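Local coordinates for hypothetical protein Rv1636 (Mycobacterium tuberculosis, PDB 1TQ8), which belongs to the universal stress protein family and is of uncertain function, though by kinship it probably takes part in stress responses, at residues K46-S51 with E99-V104. Sequence-based numbering, arbitrary orientation.
Sequences KLIIAS and EERPIV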
loop_
_atom_site.group_PDB
_atom_site.type_symbol
_atom_site.label_atom_id
_atom_site.label_comp_id
_atom_site.label_asym_id
_atom_site.label_seq_id
_atom_site.Cartn_x
_atom_site.Cartn_y
_atom_site.Cartn_z
ATOM N N LYS A 46 14.940 -18.539 16.855
ATOM C CA LYS A 46 13.894 -18.204 17.809
ATOM C C LYS A 46 12.645 -17.751 17.049
ATOM O O LYS A 46 12.731 -16.962 16.107
ATOM C CB LYS A 46 14.383 -17.092 18.748
ATOM C CG LYS A 46 13.308 -16.538 19.675
ATOM C CD LYS A 46 13.894 -15.861 20.919
ATOM C CE LYS A 46 14.871 -14.745 20.579
ATOM N NZ LYS A 46 15.420 -14.103 21.811
ATOM N N LEU A 47 11.495 -18.277 17.454
ATOM C CA LEU A 47 10.210 -17.944 16.843
ATOM C C LEU A 47 9.301 -17.258 17.855
ATOM O O LEU A 47 8.937 -17.854 18.865
ATOM C CB LEU A 47 9.500 -19.203 16.342
ATOM C CG LEU A 47 8.122 -18.942 15.725
ATOM C CD1 LEU A 47 8.275 -18.030 14.514
ATOM C CD2 LEU A 47 7.464 -20.249 15.311
ATOM N N ILE A 48 8.930 -16.011 17.590
ATOM C CA ILE A 48 8.040 -15.294 18.494
ATOM C C ILE A 48 6.688 -15.192 17.823
ATOM O O ILE A 48 6.589 -14.674 16.713
ATOM C CB ILE A 48 8.554 -13.881 18.783
ATOM C CG1 ILE A 48 9.930 -13.960 19.430
ATOM C CG2 ILE A 48 7.592 -13.157 19.703
ATOM C CD1 ILE A 48 10.569 -12.613 19.672
ATOM N N ILE A 49 5.656 -15.703 18.484
ATOM C CA ILE A 49 4.309 -15.657 17.930
ATOM C C ILE A 49 3.518 -14.541 18.574
ATOM O O ILE A 49 3.334 -14.525 19.792
ATOM C CB ILE A 49 3.532 -16.943 18.175
ATOM C CG1 ILE A 49 4.299 -18.139 17.615
ATOM C CG2 ILE A 49 2.158 -16.837 17.504
ATOM C CD1 ILE A 49 3.525 -19.449 17.732
ATOM N N ALA A 50 3.030 -13.619 17.752
ATOM C CA ALA A 50 2.278 -12.478 18.260
ATOM C C ALA A 50 0.832 -12.437 17.804
ATOM O O ALA A 50 0.488 -12.941 16.731
ATOM C CB ALA A 50 2.976 -11.166 17.849
ATOM N N SER A 51 -0.006 -11.822 18.633
ATOM C CA SER A 51 -1.419 -11.656 18.328
ATOM C C SER A 51 -1.902 -10.351 18.940
ATOM O O SER A 51 -1.603 -10.044 20.096
ATOM C CB SER A 51 -2.237 -12.813 18.885
ATOM O OG SER A 51 -3.578 -12.729 18.442
ATOM N N GLU A 99 8.000 -18.861 21.526
ATOM C CA GLU A 99 7.402 -18.131 22.634
ATOM C C GLU A 99 6.249 -17.296 22.091
ATOM O O GLU A 99 6.230 -16.924 20.916
ATOM C CB GLU A 99 8.440 -17.265 23.359
ATOM C CG GLU A 99 9.112 -16.201 22.525
ATOM C CD GLU A 99 10.326 -15.588 23.230
ATOM O OE1 GLU A 99 11.454 -16.108 23.053
ATOM O OE2 GLU A 99 10.150 -14.592 23.970
ATOM N N GLU A 100 5.275 -17.036 22.948
ATOM C CA GLU A 100 4.098 -16.276 22.567
ATOM C C GLU A 100 4.212 -14.859 23.087
ATOM O O GLU A 100 4.980 -14.588 24.008
ATOM C CB GLU A 100 2.857 -16.921 23.151
ATOM C CG GLU A 100 2.766 -16.727 24.639
ATOM C CD GLU A 100 1.638 -17.500 25.234
ATOM O OE1 GLU A 100 1.162 -17.092 26.312
ATOM O OE2 GLU A 100 1.236 -18.520 24.629
ATOM N N ARG A 101 3.409 -13.967 22.519
ATOM C CA ARG A 101 3.451 -12.565 22.899
ATOM C C ARG A 101 2.171 -11.851 22.479
ATOM O O ARG A 101 1.766 -11.932 21.321
ATOM C CB ARG A 101 4.617 -11.915 22.167
ATOM C CG ARG A 101 5.212 -10.697 22.793
ATOM C CD ARG A 101 6.523 -11.092 23.417
ATOM N NE ARG A 101 7.465 -9.989 23.451
ATOM C CZ ARG A 101 8.745 -10.128 23.768
ATOM N NH1 ARG A 101 9.219 -11.331 24.075
ATOM N NH2 ARG A 101 9.551 -9.070 23.781
ATOM N N PRO A 102 1.490 -11.183 23.421
ATOM C CA PRO A 102 0.270 -10.463 23.051
ATOM C C PRO A 102 0.748 -9.075 22.589
ATOM O O PRO A 102 1.727 -8.540 23.127
ATOM C CB PRO A 102 -0.501 -10.369 24.368
ATOM C CG PRO A 102 0.039 -11.479 25.179
ATOM C CD PRO A 102 1.506 -11.431 24.870
ATOM N N ILE A 103 0.078 -8.515 21.582
ATOM C CA ILE A 103 0.401 -7.191 21.044
ATOM C C ILE A 103 -0.709 -6.259 21.506
ATOM O O ILE A 103 -1.895 -6.546 21.347
ATOM C CB ILE A 103 0.444 -7.200 19.505
ATOM C CG1 ILE A 103 1.785 -7.750 19.022
ATOM C CG2 ILE A 103 0.219 -5.811 18.960
ATOM C CD1 ILE A 103 2.929 -6.815 19.219
ATOM N N VAL A 104 -0.313 -5.125 22.048
ATOM C CA VAL A 104 -1.259 -4.184 22.593
ATOM C C VAL A 104 -1.226 -2.794 21.942
ATOM O O VAL A 104 -0.164 -2.298 21.565
ATOM C CB VAL A 104 -0.985 -4.104 24.106
ATOM C CG1 VAL A 104 -1.348 -2.775 24.639
ATOM C CG2 VAL A 104 -1.732 -5.219 24.812
#
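Glu99 lies beside Ile48 on one face of a parallel strand pair, its side chain extending over that face toward Lys46. From CB, the first torsion (chi1 61°) sets CG between the backbone N and the carbonyl carbon, which brings Glu99 CG within 3.9 Å of Ile48 CG1, the two side chains lying side by side and pointing the same way. CD follows the same isoleucine branch. At the carboxylate the oxygens part: Glu99 OE1 rests 3.3 Å from Lys46 CD, while Glu99 OE2 forms a salt bridge of 3.4 Å within its own strand to Arg101 NH1. Glu118 bridges Arg101 NH1 and Lys46 NZ; Lys46 NZ stays 4.6 Å from Glu99 OE1, an attraction at most longer-range. Beneath, main-chain bonds knit the strands, beginning with Glu99 N to Leu47 O (3.0 Å) and the nearly straight Ile49 N to Glu99 O (2.8 Å), and ending at Ile103 N to Ser51 O. Ala50 CB meets Ile103 CG1 at 3.8 Å, and Ile133 of the second subunit packs on both residues. In this Rossmann-like sheet, strand 97-103 is outermost within the chain and 46-52 lies between it and 19-23; helix 107-117 covers Arg101 and Ile103, whereas helix 79-91 packs on Ile49, Ser51 and Glu100.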